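Local coordinates for putative N-acetylmuramoyl-L-alanine amidase (Enterococcus phage phiM1EF22, PDB 7D55), which probably binds the enterococcal cell wall through this tetrameric cell-binding domain of a phage endolysin, a putative N-acetylmuramoyl-L-alanine amidase, at residues Y5-W18 / N73-K87. Numbering follows the deposited sequence. Where two conformers were deposited one is given.
Sequences YERPINSKTGVLEW and NRLETVCPVVGITKK
Glu76, from the last turn of helix 71-78, meets Tyr5 and Arg7 of strand 3-9 in a salt-bridge network that Lys86 completes, tying the helix and the C-terminal tail to a strand inside the mixed sheet. Four bonds satisfy the buried carboxylate, two on each oxygen. Arg7 grips it side-on. Arg7 NE donates to the syn lone pair of Glu76 OE2 at 2.9 Å, nearly straight at 170°. Arg7 NH2 donates to Glu76 OE1 at 2.8 Å, meeting it on its syn side but tilted out of the carboxylate plane. The guanidinium and carboxylate planes lie only 25° apart. Tyr5 OH donates to the anti lone pair of Glu76 OE2 at 2.6 Å, and Lys86 NZ takes the corresponding lone pair of OE1. Such a cluster of donors would be expected to keep Glu76 ionised. The Arg7 chain bends at its second and third torsions, turning the guanidinium so that NH1 also donates to Pro8 O, with Leu16 CB above one face, offset toward its rim.

Further along, the tail pairs with the loop after the strand through a single beta bridge. Leu16 N donates to Thr85 O at 3.0 Å, and Leu16 O accepts from Lys87 N in a nearly linear bond of 175°. Next to the bridge, Leu16 CD2 packs 3.6 Å from Ile84 CD1, the two side chains crossing at about a right angle. Asn10 OD1 shapes the loop itself, accepting from the backbone N of Lys12 in an Asx turn. Beside the bridge, one water accepts from Thr85 N at 2.9 Å and donates to Gly14 O at 3.1 Å.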
loop_
_atom_site.group_PDB
_atom_site.type_symbol
_atom_site.label_atom_id
_atom_site.label_comp_id
_atom_site.label_asym_id
_atom_site.label_seq_id
_atom_site.Cartn_x
_atom_site.Cartn_y
_atom_site.Cartn_z
ATOM N N TYR A 5 -1.956 -16.144 6.539
ATOM C CA TYR A 5 -2.229 -17.488 6.048
ATOM C C TYR A 5 -0.999 -18.340 6.299
ATOM O O TYR A 5 0.062 -17.838 6.671
ATOM C CB TYR A 5 -2.617 -17.494 4.557
ATOM C CG TYR A 5 -1.520 -17.036 3.620
ATOM C CD1 TYR A 5 -1.309 -15.686 3.373
ATOM C CD2 TYR A 5 -0.703 -17.961 2.968
ATOM C CE1 TYR A 5 -0.308 -15.263 2.504
ATOM C CE2 TYR A 5 0.299 -17.547 2.087
ATOM C CZ TYR A 5 0.490 -16.200 1.867
ATOM O OH TYR A 5 1.488 -15.782 1.011
ATOM N N GLU A 6 -1.147 -19.643 6.090
ATOM C CA GLU A 6 -0.026 -20.560 6.210
ATOM C C GLU A 6 0.247 -21.207 4.861
ATOM O O GLU A 6 -0.679 -21.445 4.084
ATOM C CB GLU A 6 -0.337 -21.641 7.243
ATOM C CG GLU A 6 -0.368 -21.101 8.663
ATOM C CD GLU A 6 -0.858 -22.123 9.669
ATOM O OE1 GLU A 6 -1.871 -21.866 10.342
ATOM O OE2 GLU A 6 -0.238 -23.183 9.789
ATOM N N ARG A 7 1.517 -21.506 4.590
ATOM C CA ARG A 7 1.900 -22.128 3.329
ATOM C C ARG A 7 3.181 -22.928 3.536
ATOM O O ARG A 7 3.917 -22.697 4.511
ATOM C CB ARG A 7 2.060 -21.081 2.212
ATOM C CG ARG A 7 3.124 -20.035 2.484
ATOM C CD ARG A 7 4.365 -20.287 1.642
ATOM N NE ARG A 7 4.069 -20.114 0.223
ATOM C CZ ARG A 7 4.249 -21.035 -0.722
ATOM N NH1 ARG A 7 4.755 -22.231 -0.421
ATOM N NH2 ARG A 7 3.928 -20.747 -1.983
ATOM N N PRO A 8 3.465 -23.898 2.663
ATOM C CA PRO A 8 4.616 -24.784 2.896
ATOM C C PRO A 8 5.963 -24.102 2.691
ATOM O O PRO A 8 6.124 -23.186 1.874
ATOM C CB PRO A 8 4.416 -25.907 1.870
ATOM C CG PRO A 8 2.956 -25.884 1.568
ATOM C CD PRO A 8 2.584 -24.424 1.598
ATOM N N ILE A 9 6.955 -24.615 3.419
ATOM C CA ILE A 9 8.326 -24.130 3.357
ATOM C C ILE A 9 9.250 -25.326 3.525
ATOM O O ILE A 9 8.921 -26.296 4.213
ATOM C CB ILE A 9 8.597 -23.029 4.424
ATOM C CG1 ILE A 9 9.992 -22.437 4.267
ATOM C CG2 ILE A 9 8.434 -23.575 5.834
ATOM C CD1 ILE A 9 10.200 -21.171 5.076
ATOM N N ASN A 10 10.397 -25.275 2.860
ATOM C CA ASN A 10 11.420 -26.295 3.044
ATOM C C ASN A 10 12.191 -25.964 4.318
ATOM O O ASN A 10 12.863 -24.932 4.386
ATOM C CB ASN A 10 12.360 -26.291 1.842
ATOM C CG ASN A 10 13.370 -27.433 1.873
ATOM O OD1 ASN A 10 14.003 -27.697 2.896
ATOM N ND2 ASN A 10 13.540 -28.099 0.738
ATOM N N SER A 11 12.097 -26.842 5.319
ATOM C CA SER A 11 12.704 -26.563 6.620
ATOM C C SER A 11 14.227 -26.574 6.583
ATOM O O SER A 11 14.863 -25.993 7.474
ATOM C CB SER A 11 12.213 -27.574 7.656
ATOM O OG SER A 11 12.643 -28.887 7.333
ATOM N N LYS A 12 14.832 -27.227 5.591
ATOM C CA LYS A 12 16.286 -27.292 5.521
ATOM C C LYS A 12 16.896 -26.159 4.716
ATOM O O LYS A 12 18.068 -25.836 4.924
ATOM C CB LYS A 12 16.749 -28.633 4.938
ATOM C CG LYS A 12 16.304 -29.855 5.732
ATOM C CD LYS A 12 16.965 -31.123 5.200
ATOM C CE LYS A 12 16.017 -32.317 5.237
ATOM N NZ LYS A 12 16.021 -33.011 6.554
ATOM N N THR A 13 16.139 -25.548 3.805
ATOM C CA THR A 13 16.660 -24.474 2.974
ATOM C C THR A 13 15.988 -23.129 3.194
ATOM O O THR A 13 16.536 -22.115 2.745
ATOM C CB THR A 13 16.553 -24.835 1.481
ATOM O OG1 THR A 13 15.171 -24.925 1.114
ATOM C CG2 THR A 13 17.234 -26.168 1.202
ATOM N N GLY A 14 14.831 -23.086 3.857
ATOM C CA GLY A 14 14.111 -21.838 4.012
ATOM C C GLY A 14 13.430 -21.323 2.762
ATOM O O GLY A 14 12.963 -20.177 2.758
ATOM N N VAL A 15 13.359 -22.125 1.701
ATOM C CA VAL A 15 12.746 -21.731 0.438
ATOM C C VAL A 15 11.289 -22.158 0.440
ATOM O O VAL A 15 10.956 -23.279 0.853
ATOM C CB VAL A 15 13.498 -22.369 -0.749
ATOM C CG1 VAL A 15 12.816 -22.024 -2.077
ATOM C CG2 VAL A 15 14.942 -21.931 -0.754
ATOM N N LEU A 16 10.417 -21.277 -0.050
ATOM C CA LEU A 16 9.018 -21.645 -0.246
ATOM C C LEU A 16 8.908 -22.581 -1.441
ATOM O O LEU A 16 9.451 -22.298 -2.515
ATOM C CB LEU A 16 8.183 -20.395 -0.491
ATOM C CG LEU A 16 8.282 -19.338 0.608
ATOM C CD1 LEU A 16 7.310 -18.207 0.321
ATOM C CD2 LEU A 16 8.023 -19.935 1.990
ATOM N N GLU A 17 8.244 -23.720 -1.239
ATOM C CA GLU A 17 8.097 -24.754 -2.261
ATOM C C GLU A 17 6.714 -25.366 -2.105
ATOM O O GLU A 17 6.166 -25.382 -1.003
ATOM C CB GLU A 17 9.103 -25.900 -2.053
ATOM C CG GLU A 17 10.529 -25.476 -1.794
ATOM C CD GLU A 17 11.484 -26.649 -1.766
ATOM O OE1 GLU A 17 11.104 -27.706 -1.219
ATOM O OE2 GLU A 17 12.615 -26.507 -2.272
ATOM N N TRP A 18 6.157 -25.889 -3.205
ATOM C CA TRP A 18 4.793 -26.412 -3.136
ATOM C C TRP A 18 4.693 -27.595 -2.186
ATOM O O TRP A 18 3.659 -27.783 -1.535
ATOM C CB TRP A 18 4.271 -26.794 -4.524
ATOM C CG TRP A 18 4.692 -28.160 -5.003
ATOM C CD1 TRP A 18 5.779 -28.455 -5.769
ATOM C CD2 TRP A 18 4.026 -29.413 -4.752
ATOM N NE1 TRP A 18 5.833 -29.811 -6.015
ATOM C CE2 TRP A 18 4.772 -30.419 -5.400
ATOM C CE3 TRP A 18 2.881 -29.778 -4.035
ATOM C CZ2 TRP A 18 4.411 -31.765 -5.356
ATOM C CZ3 TRP A 18 2.523 -31.119 -3.992
ATOM C CH2 TRP A 18 3.285 -32.093 -4.652
ATOM N N ASN A 73 -0.983 -20.058 -3.672
ATOM C CA ASN A 73 -0.336 -19.904 -4.976
ATOM C C ASN A 73 -0.960 -18.754 -5.751
ATOM O O ASN A 73 -0.254 -17.978 -6.408
ATOM C CB ASN A 73 -0.523 -21.159 -5.833
ATOM C CG ASN A 73 0.335 -22.326 -5.399
ATOM O OD1 ASN A 73 1.253 -22.184 -4.595
ATOM N ND2 ASN A 73 0.042 -23.507 -5.962
ATOM N N ARG A 74 -2.291 -18.662 -5.720
ATOM C CA ARG A 74 -2.993 -17.606 -6.437
ATOM C C ARG A 74 -2.744 -16.249 -5.797
ATOM O O ARG A 74 -2.500 -15.259 -6.502
ATOM C CB ARG A 74 -4.492 -17.903 -6.456
ATOM C CG ARG A 74 -4.849 -19.281 -7.004
ATOM C CD ARG A 74 -4.377 -19.450 -8.437
ATOM N NE ARG A 74 -4.739 -20.756 -8.974
ATOM C CZ ARG A 74 -4.386 -21.194 -10.178
ATOM N NH1 ARG A 74 -3.643 -20.427 -10.971
ATOM N NH2 ARG A 74 -4.765 -22.396 -10.587
ATOM N N LEU A 75 -2.797 -16.181 -4.468
ATOM C CA LEU A 75 -2.570 -14.908 -3.796
ATOM C C LEU A 75 -1.169 -14.387 -4.081
ATOM O O LEU A 75 -0.986 -13.195 -4.368
ATOM C CB LEU A 75 -2.776 -15.066 -2.289
ATOM C CG LEU A 75 -2.482 -13.803 -1.480
ATOM C CD1 LEU A 75 -3.337 -12.658 -2.020
ATOM C CD2 LEU A 75 -2.756 -14.065 -0.013
ATOM N N GLU A 76 -0.170 -15.270 -4.022
ATOM C CA GLU A 76 1.220 -14.877 -4.224
ATOM C C GLU A 76 1.542 -14.517 -5.671
ATOM O O GLU A 76 2.590 -13.913 -5.921
ATOM C CB GLU A 76 2.147 -15.969 -3.691
ATOM C CG GLU A 76 2.032 -16.146 -2.183
ATOM C CD GLU A 76 2.794 -17.356 -1.651
ATOM O OE1 GLU A 76 3.477 -18.039 -2.445
ATOM O OE2 GLU A 76 2.709 -17.624 -0.430
ATOM N N THR A 77 0.674 -14.862 -6.626
ATOM C CA THR A 77 0.840 -14.365 -7.984
ATOM C C THR A 77 0.369 -12.923 -8.118
ATOM O O THR A 77 0.928 -12.161 -8.917
ATOM C CB THR A 77 0.066 -15.253 -8.959
ATOM O OG1 THR A 77 0.485 -16.609 -8.782
ATOM C CG2 THR A 77 0.337 -14.847 -10.391
ATOM N N VAL A 78 -0.654 -12.536 -7.362
ATOM C CA VAL A 78 -1.181 -11.183 -7.464
ATOM C C VAL A 78 -0.512 -10.231 -6.478
ATOM O O VAL A 78 -0.479 -9.021 -6.722
ATOM C CB VAL A 78 -2.715 -11.168 -7.331
ATOM C CG1 VAL A 78 -3.355 -12.002 -8.433
ATOM C CG2 VAL A 78 -3.138 -11.678 -5.983
ATOM N N CYS A 79 0.015 -10.759 -5.369
ATOM C CA CYS A 79 0.748 -9.994 -4.358
ATOM C C CYS A 79 2.044 -10.756 -4.139
ATOM O O CYS A 79 2.128 -11.624 -3.260
ATOM C CB CYS A 79 -0.031 -9.908 -3.051
ATOM S SG CYS A 79 -1.600 -9.083 -3.215
ATOM N N PRO A 80 3.074 -10.471 -4.930
ATOM C CA PRO A 80 4.251 -11.345 -4.938
ATOM C C PRO A 80 4.985 -11.383 -3.605
ATOM O O PRO A 80 4.997 -10.423 -2.834
ATOM C CB PRO A 80 5.129 -10.743 -6.035
ATOM C CG PRO A 80 4.155 -10.050 -6.945
ATOM C CD PRO A 80 3.109 -9.485 -6.027
ATOM N N VAL A 81 5.606 -12.528 -3.353
ATOM C CA VAL A 81 6.362 -12.706 -2.123
ATOM C C VAL A 81 7.597 -11.811 -2.136
ATOM O O VAL A 81 8.214 -11.560 -3.182
ATOM C CB VAL A 81 6.736 -14.183 -1.904
ATOM C CG1 VAL A 81 5.491 -15.045 -1.957
ATOM C CG2 VAL A 81 7.740 -14.642 -2.951
ATOM N N VAL A 82 7.912 -11.269 -0.967
ATOM C CA VAL A 82 9.109 -10.464 -0.783
ATOM C C VAL A 82 9.904 -11.037 0.379
ATOM O O VAL A 82 9.361 -11.700 1.267
ATOM C CB VAL A 82 8.793 -8.972 -0.536
ATOM C CG1 VAL A 82 8.238 -8.334 -1.798
ATOM C CG2 VAL A 82 7.825 -8.820 0.618
ATOM N N GLY A 83 11.206 -10.785 0.356
ATOM C CA GLY A 83 12.070 -11.100 1.476
ATOM C C GLY A 83 12.399 -12.562 1.666
ATOM O O GLY A 83 13.023 -12.909 2.676
ATOM N N ILE A 84 12.003 -13.431 0.736
ATOM C CA ILE A 84 12.249 -14.866 0.855
ATOM C C ILE A 84 12.238 -15.430 -0.557
ATOM O O ILE A 84 11.594 -14.876 -1.449
ATOM C CB ILE A 84 11.179 -15.522 1.770
ATOM C CG1 ILE A 84 11.442 -17.011 2.006
ATOM C CG2 ILE A 84 9.796 -15.355 1.194
ATOM C CD1 ILE A 84 10.516 -17.610 3.039
ATOM N N THR A 85 12.986 -16.510 -0.774
ATOM C CA THR A 85 13.027 -17.119 -2.097
ATOM C C THR A 85 11.931 -18.175 -2.240
ATOM O O THR A 85 11.512 -18.813 -1.265
ATOM C CB THR A 85 14.400 -17.730 -2.400
ATOM O OG1 THR A 85 14.555 -18.943 -1.665
ATOM C CG2 THR A 85 15.521 -16.778 -2.013
ATOM N N LYS A 86 11.465 -18.352 -3.473
ATOM C CA LYS A 86 10.343 -19.233 -3.748
ATOM C C LYS A 86 10.565 -19.963 -5.064
ATOM O O LYS A 86 11.022 -19.366 -6.045
ATOM C CB LYS A 86 9.055 -18.417 -3.824
ATOM C CG LYS A 86 7.839 -19.198 -4.275
ATOM C CD LYS A 86 6.627 -18.286 -4.262
ATOM C CE LYS A 86 5.453 -18.912 -4.965
ATOM N NZ LYS A 86 4.324 -17.952 -5.047
ATOM N N LYS A 87 10.252 -21.264 -5.057
ATOM C CA LYS A 87 10.237 -22.160 -6.228
ATOM C C LYS A 87 10.074 -21.488 -7.583
ATOM O O LYS A 87 9.493 -22.079 -8.500
ATOM C CB LYS A 87 9.088 -23.161 -6.091
ATOM C CG LYS A 87 7.713 -22.503 -6.002
ATOM C CD LYS A 87 6.738 -23.340 -5.189
ATOM C CE LYS A 87 5.503 -22.546 -4.776
ATOM N NZ LYS A 87 4.762 -23.183 -3.630
HETATM O O HOH W 1 14.571 -18.054 1.103
#